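Local structure of glycine betaine, L-proline ABC transporter, glycine/betaine/L-proline-binding protein (ProX) (Borrelia burgdorferi, 3TMG) at residues K16-G21 with M42-E47; T32-V37 with V257-K262; V89-N94 with V209-R214; P184-S189 with P240-N245. The protein probably serves as the substrate-binding protein of an ABC importer for glycine betaine (trimethyl glycine), which it holds in its pocket. One frame throughout, in Å; residues are numbered along the deposited sequence.

Interaction 1: K16-G21 with M42-E47; sequences KSVKIG and MGYNAE
Residues 16-21 and 42-47 pair as parallel strands, with Ser17 beside Asn45, Val18 beside Ala46 and Lys19 beside Glu47; the axes of the short strands come within 4.6 Å at 19°. The ladder starts with Asn45 N donating a hydrogen bond to Lys16 O at 2.7 Å, is weak at the next rung, Val18 N to Asn45 O, and tightens again where Glu47 N meets Val18 O and Ile20 N meets Glu47 O, both at 2.9 Å. Just before the second strand, Gly43 has positive phi and ends the preceding helix in a Schellman motif.

The phenol of Tyr44 lies under the chain of Lys16. Lys16 CG stands 3.6 Å from the ring centroid, almost on the ring normal, a CH-pi contact. With chi1 at 40° the lysine chain lies across the face of the ring, and bends at its end bring NZ to 2.7 Å from Met42 O. On the side of the sheet shared by Lys16, Tyr44 and Ala46, Val18 CG1 meets Tyr44 CD2 and reaches Ala46 CB at 3.9 Å. The side carrying Ser17, Asn45, Lys19 and Glu47 is polar: one water accepts from Ser17 OG and donates to Asn45 O and to Glu47 OE2, bridging the strands, while Lys19 and Glu47 run side by side.

These strands are the two arms of a beta-alpha-beta unit whose crossover helix, 26-41, sends Phe39 against Val18, Tyr44 and Ala46. Helix 222-230 adds Phe228 over Val18 and Ile20, and Lys19 bonds through its backbone to Asp66, just ahead of strand 67-73.

Interaction 2: T32-V37 with V257-K262; sequences TNVLKV and VEFVEK
Val37 and Val260 lie antiparallel and overlap along their flanks, Val37 CG1 lying 3.6 Å from Val260 CG2. The second methyl of Val37 turns to another partner: its CG2 meets Val257 CG2 at 3.7 Å, those two side chains crossing at about a right angle. With chi1 at 173°, CG1 of Val37 is anti to the backbone N and CG2 lies beside it, which splits the fork between Val260 and Val257, one turn apart on the other helix. Val34, a turn earlier, addresses the ring of Phe259 aslant; Val34 CG2 is 3.8 Å from Phe259 CD1, and Val34 CG1 also comes close to the same side of the ring.

The contact is purely apolar packing between two helices whose short axes cross at -65° and approach to 9.0 Å. It joins the crossover helix 26-41 of the N-terminal beta-alpha-beta unit to helix 252-262 near the C-terminus, across 219 intervening residues. Four valines supply most of the interface, with Phe259 at one end. Leu241 of helix 235-247 touches both Val34 and Phe259, Trp270 lies against Val34, and Phe279 packs on Val260. Tyr253, one turn before Val257, also touches Val37.

Interaction 3: V89-N94 with V209-R214; sequences VDLGAN and VHTLVR
His210 lays one face of its imidazole over the Gly92-Ala93 backbone, with Gly92 C 3.4 Å from the ring plane. Its edge is held too: ND1 donates to Asp90 OD1 at 2.8 Å, the oxygen lying in the ring plane and using its syn lone pair, although carboxylate and ring planes are turned 75° apart. OD1 also accepts from Gly92 N on its anti side, tilted out of the carboxylate plane, an Asx turn, so two donors grip one oxygen; OD2 bonds to Tyr81 OH. This probably keeps the carboxylate ionised.

The strands run antiparallel at 160°. Val89 and Val213 form a hydrogen-bonded pair. Further along, Leu91 and Gly92 form a G1 beta bulge opposite Thr211, the second place taken by glycine at positive phi; Leu91 N bonds to Thr211 O at 2.9 Å and Thr211 N to Gly92 O. Asn94 N then meets Val209 O, and with chi1 at 60° its amide folds back across the neighbouring strand, where ND2 donates within its own plane to Thr211 OG1 at 2.9 Å. Leu91 CD1 packs on Val213 CG1 at 3.6 Å, and Leu212 CD2 lies against Asp90 CG.

Strand 67-73 flanks 207-214 on its other edge, with Val69 O taking a further bond from Asn94 ND2. Phe228 of helix 222-230 packs on Thr211 and Val213, while Tyr57 and Leu60 of helix 53-61 pack on Leu212.

Interaction 4: P184-S189 with P240-N245; sequences PHWAFS and PLMDKN
The thioether end of Met242 rests against the Pro184-His185 backbone and one face of the His185 imidazole. The methyl CE sits 4.0 Å above the ring plane of His185, offset toward the rim, and is 3.8 Å from Pro184 O; a bend at chi3, 49°, turns it there after an otherwise extended chain. Met242 CB meanwhile lies at the edge of the indole of Trp186, 3.9 Å from CD1. Trp186 CD1 lies 3.6 Å from Asp243 N, so the five-membered end of the indole rests on the helix backbone between Met242 and Asp243. Asp243 brings OD1 to 3.9 Å from Trp186 CB, its carboxylate plane 65° from that of the indole.

The contact docks the turn after strand 179-183 onto helix 235-247. Pro184 follows a cis peptide bond, and His185 caps the short helix 187-190: its ND1 accepts from Ala187 N at 3.0 Å, with that nitrogen in the ring plane. His185 CE1 stands 3.4 Å above the indole plane of Trp186, offset toward its rim, so the edge of the imidazole meets the face of Trp186, on the side where the Met242 methyl also lies.

Farther out, His185 NE2 bonds to Glu160 and its ring meets the pocket residue Trp182 at a steep angle. Arg190 makes a cation-pi contact with Trp186 and a salt bridge to Asp243 OD1, tying helix 187-190 to helix 235-247, while Asp243 OD2 pairs with Lys247. Pro184 rests on Leu239 and on Tyr95 of strand 88-105.

Helix 26-41 ties interactions 1 and 2 together: it is the crossover between the strands of the first, and Ile20 CG2 packs on Thr32 CG2 at 3.8 Å, with the two centres about 13 Å apart. Leu241 links interactions 2 and 4, its CD2 lying 3.8 Å from Val34 CG2. Interactions 3 and 4 do not touch, their centres lying about 23 Å apart on opposite sides of the chain's centre. Through the side chains of Val209 and His185, both come within about 7 Å of the bound trimethyl glycine without these being among its pocket residues, and each lies next to one that is, Trp72 for Val209 and Trp182 for His185. Interactions 1 and 2 lie away from the pocket.

Interaction 1: K16-G21 with M42-E47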
loop_
_atom_site.group_PDB
_atom_site.type_symbol
_atom_site.label_atom_id
_atom_site.label_comp_id
_atom_site.label_asym_id
_atom_site.label_seq_id
_atom_site.Cartn_x
_atom_site.Cartn_y
_atom_site.Cartn_z
ATOM N N LYS A 16 -18.257 -21.680 -1.023
ATOM C CA LYS A 16 -17.314 -21.416 0.078
ATOM C C LYS A 16 -16.953 -19.932 0.096
ATOM O O LYS A 16 -17.074 -19.257 -0.922
ATOM C CB LYS A 16 -16.029 -22.259 -0.019
ATOM C CG LYS A 16 -15.444 -22.450 -1.419
ATOM C CD LYS A 16 -14.572 -23.705 -1.439
ATOM C CE LYS A 16 -14.578 -24.396 -2.796
ATOM N NZ LYS A 16 -13.726 -23.688 -3.792
ATOM N N SER A 17 -16.507 -19.460 1.255
ATOM C CA SER A 17 -16.392 -18.050 1.559
ATOM C C SER A 17 -14.952 -17.684 1.926
ATOM O O SER A 17 -14.298 -18.402 2.649
ATOM C CB SER A 17 -17.315 -17.744 2.755
ATOM O OG SER A 17 -16.991 -16.489 3.382
ATOM N N VAL A 18 -14.470 -16.560 1.416
ATOM C CA VAL A 18 -13.231 -15.941 1.926
ATOM C C VAL A 18 -13.450 -14.417 1.958
ATOM O O VAL A 18 -14.153 -13.852 1.104
ATOM C CB VAL A 18 -11.989 -16.367 1.121
ATOM C CG1 VAL A 18 -12.106 -15.871 -0.314
ATOM C CG2 VAL A 18 -10.689 -15.886 1.779
ATOM N N LYS A 19 -12.875 -13.787 2.980
ATOM C CA LYS A 19 -13.002 -12.362 3.236
ATOM C C LYS A 19 -11.624 -11.712 3.284
ATOM O O LYS A 19 -10.793 -12.097 4.105
ATOM C CB LYS A 19 -13.730 -12.172 4.570
ATOM C CG LYS A 19 -15.174 -12.669 4.505
ATOM C CD LYS A 19 -15.918 -12.467 5.814
ATOM C CE LYS A 19 -17.330 -13.032 5.684
ATOM N NZ LYS A 19 -17.967 -13.028 7.019
ATOM N N ILE A 20 -11.385 -10.713 2.433
ATOM C CA ILE A 20 -10.096 -10.007 2.427
ATOM C C ILE A 20 -10.326 -8.539 2.805
ATOM O O ILE A 20 -11.148 -7.873 2.173
ATOM C CB ILE A 20 -9.407 -10.045 1.026
ATOM C CG1 ILE A 20 -9.614 -11.415 0.323
ATOM C CG2 ILE A 20 -7.926 -9.581 1.137
ATOM C CD1 ILE A 20 -8.921 -11.516 -1.040
ATOM N N GLY A 21 -9.638 -8.063 3.850
ATOM C CA GLY A 21 -9.674 -6.620 4.212
ATOM C C GLY A 21 -8.559 -5.855 3.485
ATOM O O GLY A 21 -7.473 -6.405 3.230
ATOM N N MET A 42 -11.536 -20.086 -8.345
ATOM C CA MET A 42 -11.532 -21.277 -7.488
ATOM C C MET A 42 -12.901 -21.640 -6.884
ATOM O O MET A 42 -13.007 -22.650 -6.173
ATOM C CB MET A 42 -10.507 -21.145 -6.352
ATOM C CG MET A 42 -9.066 -21.027 -6.814
ATOM S SD MET A 42 -7.888 -20.500 -5.555
ATOM C CE MET A 42 -8.162 -21.700 -4.231
ATOM N N GLY A 43 -13.945 -20.856 -7.158
ATOM C CA GLY A 43 -15.307 -21.236 -6.724
ATOM C C GLY A 43 -15.717 -20.623 -5.390
ATOM O O GLY A 43 -16.683 -21.059 -4.775
ATOM N N TYR A 44 -15.009 -19.582 -4.950
ATOM C CA TYR A 44 -15.388 -18.875 -3.729
ATOM C C TYR A 44 -16.359 -17.727 -3.992
ATOM O O TYR A 44 -16.307 -17.051 -5.039
ATOM C CB TYR A 44 -14.132 -18.267 -3.057
ATOM C CG TYR A 44 -13.318 -19.262 -2.298
ATOM C CD1 TYR A 44 -12.542 -20.185 -2.972
ATOM C CD2 TYR A 44 -13.343 -19.306 -0.895
ATOM C CE1 TYR A 44 -11.792 -21.129 -2.283
ATOM C CE2 TYR A 44 -12.602 -20.261 -0.193
ATOM C CZ TYR A 44 -11.816 -21.161 -0.900
ATOM O OH TYR A 44 -11.055 -22.119 -0.262
ATOM N N ASN A 45 -17.222 -17.487 -3.020
ATOM C CA ASN A 45 -17.770 -16.175 -2.860
ATOM C C ASN A 45 -16.691 -15.353 -2.127
ATOM O O ASN A 45 -16.550 -15.410 -0.897
ATOM C CB ASN A 45 -19.079 -16.236 -2.068
ATOM C CG ASN A 45 -19.617 -14.864 -1.753
ATOM O OD1 ASN A 45 -19.244 -13.876 -2.380
ATOM N ND2 ASN A 45 -20.479 -14.788 -0.767
ATOM N N ALA A 46 -15.905 -14.607 -2.903
ATOM C CA ALA A 46 -14.782 -13.864 -2.348
ATOM C C ALA A 46 -15.260 -12.453 -2.079
ATOM O O ALA A 46 -15.598 -11.739 -3.013
ATOM C CB ALA A 46 -13.623 -13.861 -3.335
ATOM N N GLU A 47 -15.340 -12.063 -0.814
ATOM C CA GLU A 47 -15.757 -10.697 -0.500
ATOM C C GLU A 47 -14.545 -9.880 -0.066
ATOM O O GLU A 47 -13.768 -10.339 0.749
ATOM C CB GLU A 47 -16.735 -10.700 0.633
ATOM C CG GLU A 47 -18.004 -11.478 0.323
ATOM C CD GLU A 47 -18.871 -11.544 1.554
ATOM O OE1 GLU A 47 -19.557 -10.540 1.839
ATOM O OE2 GLU A 47 -18.860 -12.561 2.256
HETATM O O HOH W 1 -17.787 -14.972 1.331
#

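Interaction 2: T32-V37 with V257-K262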
loop_
_atom_site.group_PDB
_atom_site.type_symbol
_atom_site.label_atom_id
_atom_site.label_comp_id
_atom_site.label_asym_id
_atom_site.label_seq_id
_atom_site.Cartn_x
_atom_site.Cartn_y
_atom_site.Cartn_z
ATOM N N THR A 32 -5.754 -6.659 -4.004
ATOM C CA THR A 32 -6.930 -7.246 -3.373
ATOM C C THR A 32 -7.983 -7.688 -4.415
ATOM O O THR A 32 -8.561 -8.781 -4.310
ATOM C CB THR A 32 -7.497 -6.285 -2.281
ATOM O OG1 THR A 32 -6.436 -6.068 -1.320
ATOM C CG2 THR A 32 -8.649 -6.952 -1.548
ATOM N N ASN A 33 -8.197 -6.845 -5.434
ATOM C CA ASN A 33 -9.044 -7.218 -6.574
ATOM C C ASN A 33 -8.494 -8.381 -7.403
ATOM O O ASN A 33 -9.263 -9.264 -7.812
ATOM C CB ASN A 33 -9.361 -6.001 -7.457
ATOM C CG ASN A 33 -10.533 -5.181 -6.926
ATOM O OD1 ASN A 33 -11.665 -5.451 -7.284
ATOM N ND2 ASN A 33 -10.261 -4.134 -6.108
ATOM N N VAL A 34 -7.184 -8.422 -7.595
ATOM C CA VAL A 34 -6.571 -9.620 -8.243
ATOM C C VAL A 34 -6.886 -10.890 -7.434
ATOM O O VAL A 34 -7.375 -11.858 -8.007
ATOM C CB VAL A 34 -5.051 -9.488 -8.423
ATOM C CG1 VAL A 34 -4.407 -10.850 -8.803
ATOM C CG2 VAL A 34 -4.769 -8.466 -9.509
ATOM N N LEU A 35 -6.637 -10.875 -6.121
ATOM C CA LEU A 35 -6.945 -12.053 -5.303
ATOM C C LEU A 35 -8.440 -12.382 -5.259
ATOM O O LEU A 35 -8.847 -13.564 -5.251
ATOM C CB LEU A 35 -6.331 -11.950 -3.914
ATOM C CG LEU A 35 -4.815 -12.216 -3.860
ATOM C CD1 LEU A 35 -4.350 -12.331 -2.411
ATOM C CD2 LEU A 35 -4.344 -13.479 -4.605
ATOM N N LYS A 36 -9.278 -11.346 -5.283
ATOM C CA LYS A 36 -10.696 -11.598 -5.386
ATOM C C LYS A 36 -11.019 -12.454 -6.640
ATOM O O LYS A 36 -11.785 -13.421 -6.577
ATOM C CB LYS A 36 -11.448 -10.269 -5.434
ATOM C CG LYS A 36 -12.953 -10.471 -5.459
ATOM C CD LYS A 36 -13.606 -9.097 -5.407
ATOM C CE LYS A 36 -14.812 -9.120 -6.270
ATOM N NZ LYS A 36 -15.992 -8.955 -5.404
ATOM N N VAL A 37 -10.464 -12.061 -7.777
ATOM C CA VAL A 37 -10.656 -12.781 -9.056
ATOM C C VAL A 37 -10.122 -14.220 -8.978
ATOM O O VAL A 37 -10.794 -15.161 -9.386
ATOM C CB VAL A 37 -10.024 -11.988 -10.227
ATOM C CG1 VAL A 37 -10.057 -12.808 -11.513
ATOM C CG2 VAL A 37 -10.801 -10.680 -10.416
ATOM N N VAL A 257 -9.724 -8.838 -13.515
ATOM C CA VAL A 257 -10.127 -9.966 -14.335
ATOM C C VAL A 257 -9.155 -10.109 -15.527
ATOM O O VAL A 257 -8.634 -11.202 -15.778
ATOM C CB VAL A 257 -11.594 -9.839 -14.799
ATOM C CG1 VAL A 257 -11.923 -10.912 -15.848
ATOM C CG2 VAL A 257 -12.520 -9.948 -13.600
ATOM N N GLU A 258 -8.926 -9.011 -16.260
ATOM C CA GLU A 258 -7.953 -8.990 -17.373
ATOM C C GLU A 258 -6.534 -9.407 -16.925
ATOM O O GLU A 258 -5.885 -10.209 -17.601
ATOM C CB GLU A 258 -7.876 -7.620 -18.071
ATOM C CG GLU A 258 -9.199 -7.141 -18.642
ATOM C CD GLU A 258 -9.084 -5.769 -19.319
ATOM O OE1 GLU A 258 -8.016 -5.507 -19.933
ATOM O OE2 GLU A 258 -10.049 -4.965 -19.234
ATOM N N PHE A 259 -6.073 -8.873 -15.799
ATOM C CA PHE A 259 -4.732 -9.233 -15.263
ATOM C C PHE A 259 -4.576 -10.753 -15.078
ATOM O O PHE A 259 -3.569 -11.352 -15.488
ATOM C CB PHE A 259 -4.477 -8.523 -13.927
ATOM C CG PHE A 259 -3.182 -8.899 -13.301
ATOM C CD1 PHE A 259 -3.086 -10.025 -12.507
ATOM C CD2 PHE A 259 -2.063 -8.106 -13.479
ATOM C CE1 PHE A 259 -1.851 -10.403 -11.944
ATOM C CE2 PHE A 259 -0.842 -8.445 -12.878
ATOM C CZ PHE A 259 -0.729 -9.600 -12.113
ATOM N N VAL A 260 -5.586 -11.368 -14.490
ATOM C CA VAL A 260 -5.566 -12.815 -14.214
ATOM C C VAL A 260 -5.551 -13.651 -15.519
ATOM O O VAL A 260 -4.818 -14.644 -15.611
ATOM C CB VAL A 260 -6.724 -13.206 -13.256
ATOM C CG1 VAL A 260 -6.929 -14.731 -13.203
ATOM C CG2 VAL A 260 -6.442 -12.662 -11.853
ATOM N N GLU A 261 -6.330 -13.208 -16.518
ATOM C CA GLU A 261 -6.323 -13.814 -17.860
ATOM C C GLU A 261 -4.965 -13.668 -18.560
ATOM O O GLU A 261 -4.495 -14.637 -19.178
ATOM C CB GLU A 261 -7.465 -13.241 -18.722
ATOM N N LYS A 262 -4.344 -12.494 -18.444
ATOM C CA LYS A 262 -3.082 -12.172 -19.102
ATOM C C LYS A 262 -1.842 -12.766 -18.408
ATOM O O LYS A 262 -0.819 -12.932 -19.038
ATOM C CB LYS A 262 -2.891 -10.643 -19.212
#

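Interaction 3: V89-N94 with V209-R214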
loop_
_atom_site.group_PDB
_atom_site.type_symbol
_atom_site.label_atom_id
_atom_site.label_comp_id
_atom_site.label_asym_id
_atom_site.label_seq_id
_atom_site.Cartn_x
_atom_site.Cartn_y
_atom_site.Cartn_z
ATOM N N VAL A 89 -1.507 -14.357 11.957
ATOM C CA VAL A 89 -0.316 -15.094 11.492
ATOM C C VAL A 89 0.318 -14.321 10.340
ATOM O O VAL A 89 -0.358 -14.027 9.363
ATOM C CB VAL A 89 -0.640 -16.519 10.973
ATOM C CG1 VAL A 89 0.658 -17.260 10.682
ATOM C CG2 VAL A 89 -1.442 -17.312 11.999
ATOM N N ASP A 90 1.604 -14.009 10.456
ATOM C CA ASP A 90 2.293 -13.266 9.415
ATOM C C ASP A 90 2.926 -14.293 8.482
ATOM O O ASP A 90 3.841 -15.016 8.904
ATOM C CB ASP A 90 3.373 -12.400 10.067
ATOM C CG ASP A 90 4.098 -11.472 9.067
ATOM O OD1 ASP A 90 4.104 -11.736 7.836
ATOM O OD2 ASP A 90 4.663 -10.441 9.539
ATOM N N LEU A 91 2.475 -14.357 7.228
ATOM C CA LEU A 91 2.937 -15.445 6.345
ATOM C C LEU A 91 4.241 -15.130 5.606
ATOM O O LEU A 91 4.826 -16.018 4.983
ATOM C CB LEU A 91 1.858 -15.858 5.353
ATOM C CG LEU A 91 0.523 -16.289 5.952
ATOM C CD1 LEU A 91 -0.459 -16.739 4.864
ATOM C CD2 LEU A 91 0.710 -17.369 7.011
ATOM N N GLY A 92 4.706 -13.881 5.710
ATOM C CA GLY A 92 5.871 -13.419 4.950
ATOM C C GLY A 92 5.491 -12.353 3.949
ATOM O O GLY A 92 4.367 -11.858 4.003
ATOM N N ALA A 93 6.403 -12.017 3.021
ATOM C CA ALA A 93 6.218 -10.868 2.122
ATOM C C ALA A 93 5.493 -11.339 0.887
ATOM O O ALA A 93 5.808 -12.417 0.368
ATOM C CB ALA A 93 7.578 -10.264 1.713
ATOM N N ASN A 94 4.550 -10.528 0.401
ATOM C CA ASN A 94 4.012 -10.747 -0.963
ATOM C C ASN A 94 4.661 -9.821 -2.004
ATOM O O ASN A 94 4.427 -9.968 -3.214
ATOM C CB ASN A 94 2.483 -10.591 -0.984
ATOM C CG ASN A 94 2.020 -9.214 -0.552
ATOM O OD1 ASN A 94 2.378 -8.203 -1.162
ATOM N ND2 ASN A 94 1.187 -9.176 0.482
ATOM N N VAL A 209 5.771 -5.674 1.753
ATOM C CA VAL A 209 4.335 -5.734 2.101
ATOM C C VAL A 209 4.098 -7.190 2.441
ATOM O O VAL A 209 4.508 -8.078 1.662
ATOM C CB VAL A 209 3.452 -5.310 0.910
ATOM C CG1 VAL A 209 1.967 -5.187 1.305
ATOM C CG2 VAL A 209 3.961 -3.971 0.316
ATOM N N HIS A 210 3.454 -7.433 3.580
ATOM C CA HIS A 210 3.223 -8.801 4.016
ATOM C C HIS A 210 1.795 -9.216 3.926
ATOM O O HIS A 210 0.899 -8.376 3.790
ATOM C CB HIS A 210 3.732 -9.015 5.465
ATOM C CG HIS A 210 5.241 -9.160 5.559
ATOM N ND1 HIS A 210 5.845 -10.048 6.408
ATOM C CD2 HIS A 210 6.252 -8.470 4.937
ATOM C CE1 HIS A 210 7.178 -9.946 6.298
ATOM N NE2 HIS A 210 7.445 -9.004 5.378
ATOM N N THR A 211 1.600 -10.535 3.959
ATOM C CA THR A 211 0.280 -11.130 3.917
ATOM C C THR A 211 0.041 -11.663 5.340
ATOM O O THR A 211 0.859 -12.419 5.877
ATOM C CB THR A 211 0.241 -12.312 2.913
ATOM O OG1 THR A 211 0.414 -11.801 1.575
ATOM C CG2 THR A 211 -1.132 -13.032 2.991
ATOM N N LEU A 212 -1.040 -11.215 5.965
ATOM C CA LEU A 212 -1.405 -11.722 7.281
ATOM C C LEU A 212 -2.739 -12.433 7.188
ATOM O O LEU A 212 -3.633 -11.990 6.451
ATOM C CB LEU A 212 -1.512 -10.597 8.308
ATOM C CG LEU A 212 -0.469 -9.486 8.232
ATOM C CD1 LEU A 212 -0.844 -8.330 9.154
ATOM C CD2 LEU A 212 0.956 -9.964 8.533
ATOM N N VAL A 213 -2.905 -13.514 7.960
ATOM C CA VAL A 213 -4.178 -14.246 7.964
ATOM C C VAL A 213 -4.621 -14.445 9.418
ATOM O O VAL A 213 -3.831 -14.351 10.348
ATOM C CB VAL A 213 -4.096 -15.614 7.222
ATOM C CG1 VAL A 213 -3.750 -15.441 5.757
ATOM C CG2 VAL A 213 -3.095 -16.554 7.898
ATOM N N ARG A 214 -5.905 -14.680 9.604
ATOM C CA ARG A 214 -6.447 -14.883 10.952
ATOM C C ARG A 214 -5.904 -16.184 11.561
ATOM O O ARG A 214 -5.582 -17.101 10.830
ATOM C CB ARG A 214 -7.976 -14.900 10.932
ATOM C CG ARG A 214 -8.621 -15.930 10.024
ATOM C CD ARG A 214 -10.131 -15.971 10.224
ATOM N NE ARG A 214 -10.751 -17.074 9.494
ATOM C CZ ARG A 214 -10.872 -18.325 9.947
ATOM N NH1 ARG A 214 -10.427 -18.655 11.156
ATOM N NH2 ARG A 214 -11.482 -19.241 9.184
#

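Interaction 4: P184-S189 with P240-N245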
loop_
_atom_site.group_PDB
_atom_site.type_symbol
_atom_site.label_atom_id
_atom_site.label_comp_id
_atom_site.label_asym_id
_atom_site.label_seq_id
_atom_site.Cartn_x
_atom_site.Cartn_y
_atom_site.Cartn_z
ATOM N N PRO A 184 6.234 0.922 -4.324
ATOM C CA PRO A 184 6.029 1.127 -5.753
ATOM C C PRO A 184 4.912 2.127 -6.034
ATOM O O PRO A 184 3.846 2.043 -5.424
ATOM C CB PRO A 184 5.608 -0.277 -6.264
ATOM C CG PRO A 184 4.949 -0.910 -5.055
ATOM C CD PRO A 184 5.715 -0.365 -3.846
ATOM N N HIS A 185 5.148 3.063 -6.951
ATOM C CA HIS A 185 4.084 3.981 -7.359
ATOM C C HIS A 185 4.426 4.509 -8.728
ATOM O O HIS A 185 5.609 4.836 -8.997
ATOM C CB HIS A 185 3.894 5.130 -6.343
ATOM C CG HIS A 185 2.519 5.771 -6.405
ATOM N ND1 HIS A 185 2.143 6.553 -7.429
ATOM C CD2 HIS A 185 1.405 5.659 -5.577
ATOM C CE1 HIS A 185 0.868 6.999 -7.240
ATOM N NE2 HIS A 185 0.411 6.462 -6.110
ATOM N N TRP A 186 3.435 4.586 -9.606
ATOM C CA TRP A 186 3.665 5.180 -10.966
ATOM C C TRP A 186 3.982 6.678 -10.929
ATOM O O TRP A 186 4.489 7.240 -11.918
ATOM C CB TRP A 186 2.460 4.884 -11.896
ATOM C CG TRP A 186 1.170 5.305 -11.243
ATOM C CD1 TRP A 186 0.247 4.503 -10.557
ATOM C CD2 TRP A 186 0.679 6.675 -11.075
ATOM N NE1 TRP A 186 -0.754 5.270 -9.993
ATOM C CE2 TRP A 186 -0.569 6.580 -10.305
ATOM C CE3 TRP A 186 1.117 7.931 -11.498
ATOM C CZ2 TRP A 186 -1.324 7.683 -10.010
ATOM C CZ3 TRP A 186 0.360 9.042 -11.151
ATOM C CH2 TRP A 186 -0.843 8.917 -10.425
ATOM N N ALA A 187 3.747 7.350 -9.791
ATOM C CA ALA A 187 4.069 8.795 -9.701
ATOM C C ALA A 187 5.548 9.078 -10.013
ATOM O O ALA A 187 5.866 10.125 -10.579
ATOM C CB ALA A 187 3.712 9.362 -8.325
ATOM N N PHE A 188 6.442 8.141 -9.641
ATOM C CA PHE A 188 7.872 8.285 -9.927
ATOM C C PHE A 188 8.223 8.173 -11.401
ATOM O O PHE A 188 9.245 8.707 -11.845
ATOM C CB PHE A 188 8.689 7.283 -9.065
ATOM C CG PHE A 188 8.751 7.704 -7.633
ATOM C CD1 PHE A 188 9.694 8.640 -7.238
ATOM C CD2 PHE A 188 7.836 7.225 -6.699
ATOM C CE1 PHE A 188 9.725 9.092 -5.920
ATOM C CE2 PHE A 188 7.870 7.677 -5.384
ATOM C CZ PHE A 188 8.819 8.611 -5.002
ATOM N N SER A 189 7.376 7.539 -12.201
ATOM C CA SER A 189 7.653 7.590 -13.638
ATOM C C SER A 189 6.876 8.658 -14.388
ATOM O O SER A 189 7.346 9.161 -15.398
ATOM C CB SER A 189 7.508 6.220 -14.277
ATOM O OG SER A 189 6.219 5.751 -14.012
ATOM N N PRO A 240 2.236 -1.612 -13.912
ATOM C CA PRO A 240 1.323 -1.375 -15.017
ATOM C C PRO A 240 -0.150 -1.391 -14.581
ATOM O O PRO A 240 -0.983 -0.638 -15.139
ATOM C CB PRO A 240 1.578 -2.583 -15.912
ATOM C CG PRO A 240 3.071 -2.766 -15.784
ATOM C CD PRO A 240 3.251 -2.632 -14.281
ATOM N N LEU A 241 -0.461 -2.273 -13.630
ATOM C CA LEU A 241 -1.832 -2.401 -13.167
ATOM C C LEU A 241 -2.266 -1.172 -12.373
ATOM O O LEU A 241 -3.393 -0.674 -12.586
ATOM C CB LEU A 241 -2.047 -3.693 -12.387
ATOM C CG LEU A 241 -3.468 -3.949 -11.853
ATOM C CD1 LEU A 241 -4.515 -3.897 -13.000
ATOM C CD2 LEU A 241 -3.549 -5.293 -11.130
ATOM N N MET A 242 -1.415 -0.703 -11.443
ATOM C CA MET A 242 -1.729 0.518 -10.658
ATOM C C MET A 242 -1.922 1.708 -11.634
ATOM O O MET A 242 -2.889 2.488 -11.525
ATOM C CB MET A 242 -0.594 0.828 -9.666
ATOM C CG MET A 242 -0.410 -0.180 -8.516
ATOM S SD MET A 242 1.022 0.379 -7.525
ATOM C CE MET A 242 0.575 2.128 -7.288
ATOM N N ASP A 243 -1.023 1.795 -12.625
ATOM C CA ASP A 243 -1.068 2.895 -13.612
ATOM C C ASP A 243 -2.380 2.855 -14.444
ATOM O O ASP A 243 -3.080 3.878 -14.625
ATOM C CB ASP A 243 0.169 2.845 -14.515
ATOM C CG ASP A 243 0.181 3.972 -15.523
ATOM O OD1 ASP A 243 0.325 5.153 -15.105
ATOM O OD2 ASP A 243 0.020 3.687 -16.709
ATOM N N LYS A 244 -2.723 1.659 -14.912
ATOM C CA LYS A 244 -3.927 1.432 -15.745
ATOM C C LYS A 244 -5.188 1.794 -14.946
ATOM O O LYS A 244 -6.084 2.454 -15.496
ATOM C CB LYS A 244 -3.971 -0.024 -16.245
ATOM C CG LYS A 244 -5.179 -0.433 -17.100
ATOM C CD LYS A 244 -4.946 -1.828 -17.717
ATOM C CE LYS A 244 -6.207 -2.504 -18.288
ATOM N NZ LYS A 244 -6.875 -1.696 -19.333
ATOM N N ASN A 245 -5.260 1.330 -13.692
ATOM C CA ASN A 245 -6.375 1.647 -12.769
ATOM C C ASN A 245 -6.527 3.148 -12.524
ATOM O O ASN A 245 -7.648 3.670 -12.575
ATOM C CB ASN A 245 -6.229 0.945 -11.403
ATOM C CG ASN A 245 -6.576 -0.522 -11.467
ATOM O OD1 ASN A 245 -7.168 -0.959 -12.431
ATOM N ND2 ASN A 245 -6.187 -1.301 -10.434
#